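Local coordinates for protein coronin (Toxoplasma gondii, PDB 4OZU) that binds actin, relocalizes to the posterior pole of invasive parasites and contributes to their invasion and egress, at residues 22-27 against 59-64; 140-145 against 372-377; 229-234 against 251-256; 320-325 against 365-370. One frame throughout, in Å; residues are numbered along the deposited sequence.

All four contacts belong to the WD40 domain, a seven-bladed beta-propeller. Contact 1 comes first along the chain and joins the closing blade to the blade after it. Contact 2 ties the loop 140-145 to the C-terminal extension, and contacts 3 and 4 fall within the chain it spans. Contact 3 lies within one blade, about 38 Å from contact 1 between centres and on the opposite side of the chain's centre. Contacts 2 and 4, centres about 17 Å apart, share the extension through strand 367-368 and helix 376-380. Contacts 1 and 4 touch, Leu63 packing on Ile320 and Ala324. The extension thus links separate blades of the propeller.

Contact 1. Residues 22-27 against 59-64; sequences QQYSDL and GILRLA
Tyr24 carries most of this contact, its ring crossing from strand 16-25 to the end of strand 58-62. With CG beside the backbone N (chi1 -49°), the ring slants past Leu61, Tyr24 CD2 lying 4.1 Å from Leu61 CD2. The hydroxyl goes further: Tyr24 OH donates to Leu63 O over a short 2.5 Å, meeting a lone pair in the carbonyl plane with a C=O...O angle of 133°. That carbonyl oxygen lies at the ring edge, near its plane, and the bond fixes where the phenol end lies. Leu63 turns its CB away, yet its CD1 still rests 3.5 Å from Tyr24 OH and flanks the bond with a methyl group. Further along, Leu27 and Leu61 meet tip to tip, Leu27 CD2 lying 3.9 Å from Leu61 CD2. One methyl of Leu61 therefore touches both Tyr24 and Leu27 in a buried apolar patch. Trp50 and Pro70 pack against Leu27, while Ile46 and Ile66 lie against Tyr24. Strand 16-25 pairs with strand 343-350, so the N-terminal strand completes the last blade in the velcro closure of a WD40 propeller. Strand 58-62 lies between strands 45-49 and 73-75 in the next blade, and the contact forms part of the seam between these two sheets.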
loop_
_atom_site.group_PDB
_atom_site.type_symbol
_atom_site.label_atom_id
_atom_site.label_comp_id
_atom_site.label_asym_id
_atom_site.label_seq_id
_atom_site.Cartn_x
_atom_site.Cartn_y
_atom_site.Cartn_z
ATOM N N GLN A 22 -0.177 17.918 16.100
ATOM C CA GLN A 22 -0.083 16.736 16.943
ATOM C C GLN A 22 0.750 15.649 16.270
ATOM O O GLN A 22 0.833 15.590 15.044
ATOM C CB GLN A 22 -1.473 16.191 17.261
ATOM C CG GLN A 22 -2.306 17.096 18.157
ATOM C CD GLN A 22 -3.720 16.579 18.341
ATOM O OE1 GLN A 22 -4.032 15.936 19.343
ATOM N NE2 GLN A 22 -4.587 16.862 17.371
ATOM N N GLN A 23 1.357 14.798 17.090
ATOM C CA GLN A 23 2.177 13.690 16.608
ATOM C C GLN A 23 1.990 12.473 17.499
ATOM O O GLN A 23 1.600 12.607 18.663
ATOM C CB GLN A 23 3.657 14.074 16.598
ATOM C CG GLN A 23 4.005 15.312 15.796
ATOM C CD GLN A 23 5.446 15.754 16.009
ATOM O OE1 GLN A 23 6.013 15.576 17.090
ATOM N NE2 GLN A 23 6.046 16.326 14.973
ATOM N N TYR A 24 2.276 11.292 16.955
ATOM C CA TYR A 24 2.515 10.117 17.775
ATOM C C TYR A 24 3.995 10.182 18.125
ATOM O O TYR A 24 4.838 10.045 17.243
ATOM C CB TYR A 24 2.162 8.819 17.040
ATOM C CG TYR A 24 0.801 8.836 16.376
ATOM C CD1 TYR A 24 0.626 9.398 15.115
ATOM C CD2 TYR A 24 -0.311 8.289 17.009
ATOM C CE1 TYR A 24 -0.616 9.416 14.503
ATOM C CE2 TYR A 24 -1.557 8.303 16.411
ATOM C CZ TYR A 24 -1.703 8.866 15.155
ATOM O OH TYR A 24 -2.940 8.883 14.566
ATOM N N SER A 25 4.317 10.422 19.393
ATOM C CA SER A 25 5.704 10.674 19.779
ATOM C C SER A 25 6.179 9.775 20.922
ATOM O O SER A 25 5.398 9.023 21.510
ATOM C CB SER A 25 5.881 12.147 20.164
ATOM O OG SER A 25 5.131 12.479 21.317
ATOM N N ASP A 26 7.476 9.864 21.208
ATOM C CA ASP A 26 8.142 9.018 22.192
ATOM C C ASP A 26 8.000 7.540 21.846
ATOM O O ASP A 26 7.876 6.672 22.715
ATOM C CB ASP A 26 7.608 9.312 23.595
ATOM C CG ASP A 26 8.355 10.447 24.265
ATOM O OD1 ASP A 26 9.598 10.359 24.377
ATOM O OD2 ASP A 26 7.711 11.437 24.660
ATOM N N LEU A 27 8.039 7.263 20.551
ATOM C CA LEU A 27 8.031 5.895 20.065
ATOM C C LEU A 27 9.463 5.389 19.935
ATOM O O LEU A 27 10.406 6.167 20.004
ATOM C CB LEU A 27 7.314 5.812 18.720
ATOM C CG LEU A 27 5.899 6.399 18.668
ATOM C CD1 LEU A 27 5.354 6.302 17.244
ATOM C CD2 LEU A 27 4.977 5.696 19.652
ATOM N N GLY A 59 4.871 -2.676 16.613
ATOM C CA GLY A 59 4.112 -1.850 17.529
ATOM C C GLY A 59 2.740 -1.610 16.931
ATOM O O GLY A 59 2.628 -1.338 15.735
ATOM N N ILE A 60 1.702 -1.737 17.754
ATOM C CA ILE A 60 0.332 -1.493 17.319
ATOM C C ILE A 60 -0.267 -0.341 18.123
ATOM O O ILE A 60 -0.473 -0.447 19.337
ATOM C CB ILE A 60 -0.551 -2.763 17.458
ATOM C CG1 ILE A 60 -0.007 -3.899 16.590
ATOM C CG2 ILE A 60 -1.999 -2.465 17.074
ATOM C CD1 ILE A 60 -0.029 -3.623 15.095
ATOM N N LEU A 61 -0.524 0.763 17.425
ATOM C CA LEU A 61 -1.080 1.972 18.022
ATOM C C LEU A 61 -2.514 2.149 17.566
ATOM O O LEU A 61 -2.873 1.707 16.475
ATOM C CB LEU A 61 -0.273 3.207 17.619
ATOM C CG LEU A 61 1.158 3.385 18.124
ATOM C CD1 LEU A 61 2.108 2.364 17.524
ATOM C CD2 LEU A 61 1.621 4.795 17.801
ATOM N N ARG A 62 -3.329 2.804 18.380
ATOM C CA ARG A 62 -4.647 3.219 17.920
ATOM C C ARG A 62 -4.523 4.554 17.197
ATOM O O ARG A 62 -3.924 5.497 17.710
ATOM C CB ARG A 62 -5.632 3.316 19.084
ATOM C CG ARG A 62 -5.959 1.963 19.704
ATOM C CD ARG A 62 -7.167 2.018 20.632
ATOM N NE ARG A 62 -8.384 2.402 19.916
ATOM C CZ ARG A 62 -8.964 3.600 19.976
ATOM N NH1 ARG A 62 -8.461 4.569 20.735
ATOM N NH2 ARG A 62 -10.067 3.831 19.275
ATOM N N LEU A 63 -5.088 4.613 15.992
ATOM C CA LEU A 63 -5.061 5.812 15.163
ATOM C C LEU A 63 -5.577 7.036 15.923
ATOM O O LEU A 63 -5.038 8.134 15.791
ATOM C CB LEU A 63 -5.890 5.572 13.896
ATOM C CG LEU A 63 -5.913 6.646 12.813
ATOM C CD1 LEU A 63 -4.540 6.859 12.227
ATOM C CD2 LEU A 63 -6.897 6.251 11.727
ATOM N N ALA A 64 -6.603 6.832 16.742
ATOM C CA ALA A 64 -7.249 7.926 17.452
ATOM C C ALA A 64 -6.424 8.446 18.630
ATOM O O ALA A 64 -6.576 9.601 19.040
ATOM C CB ALA A 64 -8.618 7.484 17.937
#

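Contact 2. Residues 140-145 against 372-377; sequences PAVSGI and PSMTAE
Ala141 and Met374 are joined through their backbones: Met374 N donates to Ala141 O at 3.2 Å and 157°, the donor tilted from the carbonyl plane. Ser373 N adds a weak second bond to the same oxygen. A weak bond also returns from Ser143 N to Met374 O, completing a single beta bridge between Val142 and Met374. Met374 O further receives a CA-H...O contact from Val142 CA at 3.5 Å. Among the side chains, Met374 bends at its thioether (chi3 -80°), which lays CE against Val142 CG2 at 3.8 Å and Ala141 CB at 3.9 Å. The other methyl of the valine, CG1, lies 3.6 Å from Ala376 CA at the start of helix 376-380. On the far side of the bridge Ser143 CB, in the conformer described, one of two, packs on Pro372 CG at 3.7 Å. A second shell fixes both partners. Asn139 OD1 accepts from the backbone N of Ala141 and of Val142, shaping the loop between strands 133-138 and 145-150. Thr375 caps the helix, and its N bonds to Glu378 in a capping box, while Trp379 packs on Val142 and Met374. The C-terminal extension is thus docked on the blade by backbone bonds and methyl packing, with no charge pair across the contact.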
loop_
_atom_site.group_PDB
_atom_site.type_symbol
_atom_site.label_atom_id
_atom_site.label_comp_id
_atom_site.label_asym_id
_atom_site.label_seq_id
_atom_site.Cartn_x
_atom_site.Cartn_y
_atom_site.Cartn_z
ATOM N N PRO A 140 -8.020 -7.173 -2.779
ATOM C CA PRO A 140 -8.964 -6.128 -2.360
ATOM C C PRO A 140 -10.429 -6.512 -2.526
ATOM O O PRO A 140 -11.283 -5.775 -2.047
ATOM C CB PRO A 140 -8.615 -4.960 -3.286
ATOM C CG PRO A 140 -8.112 -5.613 -4.520
ATOM C CD PRO A 140 -7.360 -6.832 -4.054
ATOM N N ALA A 141 -10.715 -7.637 -3.179
ATOM C CA ALA A 141 -12.099 -8.034 -3.436
ATOM C C ALA A 141 -12.471 -9.358 -2.785
ATOM O O ALA A 141 -13.651 -9.623 -2.552
ATOM C CB ALA A 141 -12.344 -8.113 -4.923
ATOM N N VAL A 142 -11.472 -10.182 -2.499
ATOM C CA VAL A 142 -11.710 -11.553 -2.072
ATOM C C VAL A 142 -11.144 -11.808 -0.698
ATOM O O VAL A 142 -9.961 -11.594 -0.444
ATOM C CB VAL A 142 -11.085 -12.563 -3.051
ATOM C CG1 VAL A 142 -11.504 -13.998 -2.696
ATOM C CG2 VAL A 142 -11.468 -12.222 -4.476
ATOM N N SER A 143 -12.010 -12.269 0.191
ATOM C CA SER A 143 -11.612 -12.679 1.521
ATOM C C SER A 143 -10.622 -13.835 1.454
ATOM O O SER A 143 -10.779 -14.749 0.643
ATOM C CB SER A 143 -12.844 -13.084 2.336
ATOM O OG SER A 143 -13.825 -13.696 1.503
ATOM N N GLY A 144 -9.596 -13.777 2.293
ATOM C CA GLY A 144 -8.727 -14.916 2.500
ATOM C C GLY A 144 -7.641 -15.126 1.472
ATOM O O GLY A 144 -6.866 -16.072 1.598
ATOM N N ILE A 145 -7.581 -14.270 0.455
ATOM C CA ILE A 145 -6.580 -14.416 -0.601
ATOM C C ILE A 145 -5.456 -13.396 -0.418
ATOM O O ILE A 145 -5.700 -12.200 -0.305
ATOM C CB ILE A 145 -7.203 -14.251 -2.008
ATOM C CG1 ILE A 145 -8.311 -15.286 -2.233
ATOM C CG2 ILE A 145 -6.137 -14.357 -3.092
ATOM C CD1 ILE A 145 -7.866 -16.738 -2.098
ATOM N N PRO A 372 -15.954 -8.035 1.624
ATOM C CA PRO A 372 -15.497 -8.627 0.361
ATOM C C PRO A 372 -16.619 -8.786 -0.663
ATOM O O PRO A 372 -17.724 -9.152 -0.279
ATOM C CB PRO A 372 -14.972 -10.009 0.775
ATOM C CG PRO A 372 -14.976 -10.033 2.269
ATOM C CD PRO A 372 -15.910 -8.990 2.745
ATOM N N SER A 373 -16.341 -8.549 -1.944
ATOM C CA SER A 373 -17.376 -8.723 -2.961
ATOM C C SER A 373 -17.545 -10.196 -3.316
ATOM O O SER A 373 -18.607 -10.611 -3.784
ATOM C CB SER A 373 -17.061 -7.920 -4.227
ATOM O OG SER A 373 -15.978 -8.483 -4.941
ATOM N N MET A 374 -16.498 -10.981 -3.066
ATOM C CA MET A 374 -16.490 -12.405 -3.384
ATOM C C MET A 374 -15.895 -13.232 -2.249
ATOM O O MET A 374 -14.949 -12.803 -1.589
ATOM C CB MET A 374 -15.681 -12.668 -4.654
ATOM C CG MET A 374 -16.257 -12.059 -5.900
ATOM S SD MET A 374 -15.160 -12.310 -7.305
ATOM C CE MET A 374 -13.960 -11.018 -7.026
ATOM N N THR A 375 -16.468 -14.405 -2.019
ATOM C CA THR A 375 -15.803 -15.432 -1.226
ATOM C C THR A 375 -14.694 -16.057 -2.068
ATOM O O THR A 375 -14.706 -15.945 -3.296
ATOM C CB THR A 375 -16.772 -16.528 -0.784
ATOM O OG1 THR A 375 -17.232 -17.245 -1.938
ATOM C CG2 THR A 375 -17.963 -15.929 -0.037
ATOM N N ALA A 376 -13.742 -16.718 -1.419
ATOM C CA ALA A 376 -12.673 -17.387 -2.152
ATOM C C ALA A 376 -13.267 -18.399 -3.127
ATOM O O ALA A 376 -12.816 -18.526 -4.264
ATOM C CB ALA A 376 -11.714 -18.068 -1.196
ATOM N N GLU A 377 -14.289 -19.114 -2.673
ATOM C CA GLU A 377 -14.906 -20.159 -3.478
ATOM C C GLU A 377 -15.533 -19.563 -4.738
ATOM O O GLU A 377 -15.410 -20.133 -5.820
ATOM C CB GLU A 377 -15.953 -20.921 -2.658
ATOM C CG GLU A 377 -15.374 -21.792 -1.537
ATOM C CD GLU A 377 -14.600 -21.000 -0.488
ATOM O OE1 GLU A 377 -15.071 -19.910 -0.083
ATOM O OE2 GLU A 377 -13.513 -21.465 -0.076
HETATM O O HOH W 1 -13.615 -16.646 1.494
#

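Contact 3. Residues 229-234 against 251-256; sequences GRDGHV and DTRKFD
A beta ladder ends where His233 faces Asp251 as an antiparallel non-hydrogen-bonded pair, their CA atoms 4.6 Å apart. The next link grips one oxygen twice: Gly232 O accepts from Thr252 N at 3.0 Å and from Thr252 OG1 at 2.7 Å, the hydroxyl bond lying in the carbonyl plane on a lone pair. The His233 ring is held between Asp251 CB over one face, a CH-pi contact 4.1 Å from the centroid, and Arg230 CB over the opposite face. Its ND1 donates to Asp231 O at 2.9 Å, which fixes the flip of the imidazole. These residues sit at one end of the two middle strands, 233-239 and 245-251, of a propeller blade. A type II turn, Arg230 to His233, leads into the first strand, and a type I turn, Asp251 to Lys254, leaves the second. Asp251 OD1 takes the backbone N of Arg253 at 3.0 Å in an Asx turn, and a water joins this carboxylate oxygen to Asp231 O and Arg253 NH1. The guanidinium also forms a salt bridge to Asp231 OD1, seen for one of two conformers of that aspartate and hence less certain. Toward the strands, the side chains of Val234 and Thr252 cross at about a right angle, Val234 CG2 lying 3.9 Å from Thr252 CG2, beside Ile198 and Leu196 of the neighbouring blade.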
loop_
_atom_site.group_PDB
_atom_site.type_symbol
_atom_site.label_atom_id
_atom_site.label_comp_id
_atom_site.label_asym_id
_atom_site.label_seq_id
_atom_site.Cartn_x
_atom_site.Cartn_y
_atom_site.Cartn_z
ATOM N N GLY A 229 -9.664 5.268 -12.022
ATOM C CA GLY A 229 -8.623 4.856 -12.945
ATOM C C GLY A 229 -9.150 4.327 -14.263
ATOM O O GLY A 229 -10.230 4.695 -14.711
ATOM N N ARG A 230 -8.359 3.471 -14.901
ATOM C CA ARG A 230 -8.749 2.855 -16.163
ATOM C C ARG A 230 -8.494 1.358 -16.108
ATOM O O ARG A 230 -7.454 0.920 -15.622
ATOM C CB ARG A 230 -7.991 3.493 -17.329
ATOM C CG ARG A 230 -8.441 4.908 -17.666
ATOM C CD ARG A 230 -9.901 4.916 -18.101
ATOM N NE ARG A 230 -10.389 6.230 -18.514
ATOM C CZ ARG A 230 -10.965 7.115 -17.704
ATOM N NH1 ARG A 230 -11.115 6.862 -16.408
ATOM N NH2 ARG A 230 -11.386 8.268 -18.195
ATOM N N ASP A 231 -9.448 0.576 -16.609
ATOM C CA ASP A 231 -9.384 -0.875 -16.485
ATOM C C ASP A 231 -8.073 -1.398 -17.039
ATOM O O ASP A 231 -7.637 -0.999 -18.115
ATOM C CB ASP A 231 -10.555 -1.554 -17.205
ATOM C CG ASP A 231 -10.716 -3.024 -16.809
ATOM O OD1 ASP A 231 -9.956 -3.887 -17.309
ATOM O OD2 ASP A 231 -11.615 -3.320 -15.995
ATOM N N GLY A 232 -7.442 -2.272 -16.270
ATOM C CA GLY A 232 -6.224 -2.935 -16.690
ATOM C C GLY A 232 -4.997 -2.057 -16.786
ATOM O O GLY A 232 -3.992 -2.476 -17.359
ATOM N N HIS A 233 -5.060 -0.851 -16.228
ATOM C CA HIS A 233 -3.903 0.042 -16.257
ATOM C C HIS A 233 -3.056 -0.077 -14.989
ATOM O O HIS A 233 -3.578 -0.225 -13.883
ATOM C CB HIS A 233 -4.339 1.491 -16.471
ATOM C CG HIS A 233 -4.724 1.796 -17.885
ATOM N ND1 HIS A 233 -5.673 1.068 -18.573
ATOM C CD2 HIS A 233 -4.271 2.732 -18.753
ATOM C CE1 HIS A 233 -5.796 1.549 -19.796
ATOM N NE2 HIS A 233 -4.956 2.559 -19.933
ATOM N N VAL A 234 -1.742 -0.011 -15.190
ATOM C CA VAL A 234 -0.746 -0.141 -14.133
ATOM C C VAL A 234 0.201 1.043 -14.215
ATOM O O VAL A 234 0.474 1.542 -15.303
ATOM C CB VAL A 234 0.062 -1.454 -14.261
ATOM C CG1 VAL A 234 1.205 -1.501 -13.239
ATOM C CG2 VAL A 234 -0.842 -2.644 -14.082
ATOM N N ASP A 251 -0.965 -0.023 -20.214
ATOM C CA ASP A 251 -2.205 -0.722 -20.501
ATOM C C ASP A 251 -1.867 -2.195 -20.694
ATOM O O ASP A 251 -1.189 -2.557 -21.656
ATOM C CB ASP A 251 -2.858 -0.135 -21.749
ATOM C CG ASP A 251 -4.150 -0.831 -22.131
ATOM O OD1 ASP A 251 -4.541 -1.819 -21.471
ATOM O OD2 ASP A 251 -4.778 -0.380 -23.111
ATOM N N THR A 252 -2.329 -3.046 -19.783
ATOM C CA THR A 252 -1.948 -4.457 -19.823
ATOM C C THR A 252 -2.544 -5.204 -21.011
ATOM O O THR A 252 -2.178 -6.354 -21.276
ATOM C CB THR A 252 -2.346 -5.187 -18.526
ATOM O OG1 THR A 252 -3.736 -4.983 -18.257
ATOM C CG2 THR A 252 -1.526 -4.661 -17.360
ATOM N N ARG A 253 -3.448 -4.552 -21.738
ATOM C CA ARG A 253 -4.027 -5.126 -22.948
ATOM C C ARG A 253 -3.272 -4.695 -24.213
ATOM O O ARG A 253 -3.481 -5.250 -25.300
ATOM C CB ARG A 253 -5.496 -4.728 -23.061
ATOM C CG ARG A 253 -6.395 -5.450 -22.083
ATOM C CD ARG A 253 -7.863 -5.247 -22.415
ATOM N NE ARG A 253 -8.723 -6.018 -21.519
ATOM C CZ ARG A 253 -9.156 -5.593 -20.335
ATOM N NH1 ARG A 253 -8.828 -4.384 -19.880
ATOM N NH2 ARG A 253 -9.927 -6.383 -19.602
ATOM N N LYS A 254 -2.417 -3.685 -24.057
ATOM C CA LYS A 254 -1.541 -3.170 -25.114
ATOM C C LYS A 254 -0.182 -2.891 -24.482
ATOM O O LYS A 254 0.239 -1.734 -24.341
ATOM C CB LYS A 254 -2.102 -1.892 -25.739
ATOM C CG LYS A 254 -3.481 -2.025 -26.352
ATOM C CD LYS A 254 -3.790 -0.808 -27.213
ATOM C CE LYS A 254 -5.249 -0.752 -27.625
ATOM N NZ LYS A 254 -5.511 0.411 -28.517
ATOM N N PHE A 255 0.488 -3.969 -24.099
ATOM C CA PHE A 255 1.544 -3.938 -23.096
ATOM C C PHE A 255 2.946 -3.875 -23.696
ATOM O O PHE A 255 3.891 -4.411 -23.128
ATOM C CB PHE A 255 1.397 -5.185 -22.226
ATOM C CG PHE A 255 1.970 -5.063 -20.845
ATOM C CD1 PHE A 255 1.711 -3.956 -20.039
ATOM C CD2 PHE A 255 2.738 -6.093 -20.332
ATOM C CE1 PHE A 255 2.231 -3.883 -18.764
ATOM C CE2 PHE A 255 3.257 -6.019 -19.058
ATOM C CZ PHE A 255 3.010 -4.918 -18.276
ATOM N N ASP A 256 3.077 -3.218 -24.843
ATOM C CA ASP A 256 4.350 -3.176 -25.562
ATOM C C ASP A 256 5.106 -1.872 -25.312
ATOM O O ASP A 256 6.327 -1.810 -25.465
ATOM C CB ASP A 256 4.112 -3.360 -27.063
ATOM C CG ASP A 256 3.200 -2.289 -27.650
ATOM O OD1 ASP A 256 2.336 -1.760 -26.916
ATOM O OD2 ASP A 256 3.346 -1.980 -28.854
HETATM O O HOH W 2 -7.112 -2.150 -20.727
#

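Contact 4. Residues 320-325 against 365-370; sequences IPKLAV and PPAPDV
The short 3-10 turn 322-324 lies beside strand 367-368, the backbones coming nearest at Lys322 and Ala367, 6.6 Å between CA atoms. In the seven-bladed propeller, the turn belongs to the loop joining strands 317-319 and 331-339 of the closing blade. Strand 367-368 belongs to the C-terminal extension and pairs with strand 389-390. The two backbones are joined by a water, which accepts from Leu323 N at 3.2 Å and donates to Pro368 O at 3.1 Å. The rest of the contact is apolar packing. Lys322 starts toward the strand with CG anti to its backbone nitrogen (chi1 178°), and that methylene lies 3.5 Å from Ala367 CB. Bends at its next two torsions then carry the ammonium group away, to a salt bridge with Asp276 and a hydrogen bond with Ile332 O. The stem thus touches Ala367 while the charge is satisfied beyond the contact. Leu323 reaches farther along the extension. Its two methyl branches divide the work: CD2 faces Ala367 CB loosely, at 4.5 Å, whereas CD1 approaches Val370 CG1 to 3.5 Å, the side chains slanting past each other. The same Leu323 CD1 lies 3.7 Å from Pro368 O, the carbonyl that the water also holds, and Val392 flanks the leucine. Beyond it Val370 N donates to Asp369 OD1 at 2.7 Å, from above the carboxylate plane.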
loop_
_atom_site.group_PDB
_atom_site.type_symbol
_atom_site.label_atom_id
_atom_site.label_comp_id
_atom_site.label_asym_id
_atom_site.label_seq_id
_atom_site.Cartn_x
_atom_site.Cartn_y
_atom_site.Cartn_z
ATOM N N ILE A 320 -3.582 6.134 5.172
ATOM C CA ILE A 320 -4.721 5.530 5.852
ATOM C C ILE A 320 -5.793 5.181 4.835
ATOM O O ILE A 320 -5.781 5.693 3.714
ATOM C CB ILE A 320 -5.318 6.466 6.938
ATOM C CG1 ILE A 320 -5.970 7.702 6.306
ATOM C CG2 ILE A 320 -4.240 6.853 7.944
ATOM C CD1 ILE A 320 -6.671 8.616 7.320
ATOM N N PRO A 321 -6.730 4.307 5.218
ATOM C CA PRO A 321 -7.801 3.982 4.273
ATOM C C PRO A 321 -8.754 5.148 4.079
ATOM O O PRO A 321 -8.867 6.001 4.958
ATOM C CB PRO A 321 -8.522 2.801 4.934
ATOM C CG PRO A 321 -7.588 2.302 5.981
ATOM C CD PRO A 321 -6.807 3.485 6.434
ATOM N N LYS A 322 -9.442 5.165 2.948
ATOM C CA LYS A 322 -10.412 6.219 2.650
ATOM C C LYS A 322 -11.478 6.320 3.732
ATOM O O LYS A 322 -11.896 7.413 4.088
ATOM C CB LYS A 322 -11.072 5.964 1.295
ATOM C CG LYS A 322 -12.130 6.979 0.905
ATOM C CD LYS A 322 -11.558 8.379 0.705
ATOM C CE LYS A 322 -10.609 8.422 -0.476
ATOM N NZ LYS A 322 -10.306 9.809 -0.914
ATOM N N LEU A 323 -11.921 5.183 4.257
ATOM C CA LEU A 323 -12.990 5.176 5.254
ATOM C C LEU A 323 -12.608 5.930 6.517
ATOM O O LEU A 323 -13.479 6.322 7.294
ATOM C CB LEU A 323 -13.379 3.748 5.625
ATOM C CG LEU A 323 -14.189 2.961 4.594
ATOM C CD1 LEU A 323 -14.336 1.522 5.053
ATOM C CD2 LEU A 323 -15.549 3.586 4.354
ATOM N N ALA A 324 -11.310 6.135 6.719
ATOM C CA ALA A 324 -10.816 6.762 7.938
ATOM C C ALA A 324 -10.631 8.284 7.834
ATOM O O ALA A 324 -10.371 8.936 8.844
ATOM C CB ALA A 324 -9.497 6.117 8.342
ATOM N N VAL A 325 -10.755 8.863 6.643
ATOM C CA VAL A 325 -10.451 10.290 6.499
ATOM C C VAL A 325 -11.517 11.163 7.165
ATOM O O VAL A 325 -12.655 10.742 7.373
ATOM C CB VAL A 325 -10.302 10.732 5.015
ATOM C CG1 VAL A 325 -9.230 9.895 4.310
ATOM C CG2 VAL A 325 -11.634 10.685 4.272
ATOM N N PRO A 365 -16.864 10.181 -3.524
ATOM C CA PRO A 365 -17.596 9.098 -4.184
ATOM C C PRO A 365 -17.651 7.867 -3.288
ATOM O O PRO A 365 -16.935 7.814 -2.286
ATOM C CB PRO A 365 -16.775 8.820 -5.446
ATOM C CG PRO A 365 -15.865 10.007 -5.609
ATOM C CD PRO A 365 -15.618 10.522 -4.230
ATOM N N PRO A 366 -18.479 6.879 -3.650
ATOM C CA PRO A 366 -18.557 5.633 -2.880
ATOM C C PRO A 366 -17.176 5.000 -2.704
ATOM O O PRO A 366 -16.480 4.728 -3.683
ATOM C CB PRO A 366 -19.476 4.756 -3.728
ATOM C CG PRO A 366 -20.302 5.732 -4.516
ATOM C CD PRO A 366 -19.383 6.869 -4.813
ATOM N N ALA A 367 -16.786 4.801 -1.449
ATOM C CA ALA A 367 -15.441 4.354 -1.113
ATOM C C ALA A 367 -15.404 2.841 -0.968
ATOM O O ALA A 367 -16.425 2.233 -0.655
ATOM C CB ALA A 367 -14.984 5.010 0.163
ATOM N N PRO A 368 -14.231 2.227 -1.196
ATOM C CA PRO A 368 -14.140 0.784 -0.953
ATOM C C PRO A 368 -14.610 0.430 0.448
ATOM O O PRO A 368 -14.130 1.027 1.413
ATOM C CB PRO A 368 -12.647 0.485 -1.129
ATOM C CG PRO A 368 -12.149 1.568 -2.033
ATOM C CD PRO A 368 -12.957 2.791 -1.680
ATOM N N ASP A 369 -15.546 -0.509 0.547
ATOM C CA ASP A 369 -16.087 -0.921 1.835
ATOM C C ASP A 369 -15.285 -2.051 2.462
ATOM O O ASP A 369 -14.459 -2.678 1.807
ATOM C CB ASP A 369 -17.539 -1.358 1.683
ATOM C CG ASP A 369 -18.347 -1.191 2.969
ATOM O OD1 ASP A 369 -17.776 -0.776 4.008
ATOM O OD2 ASP A 369 -19.560 -1.482 2.937
ATOM N N VAL A 370 -15.554 -2.312 3.735
ATOM C CA VAL A 370 -14.865 -3.371 4.462
ATOM C C VAL A 370 -15.642 -4.686 4.355
ATOM O O VAL A 370 -15.705 -5.462 5.309
ATOM C CB VAL A 370 -14.661 -2.984 5.945
ATOM C CG1 VAL A 370 -13.703 -1.799 6.043
ATOM C CG2 VAL A 370 -15.991 -2.657 6.627
HETATM O O HOH W 3 -11.636 2.488 2.609
#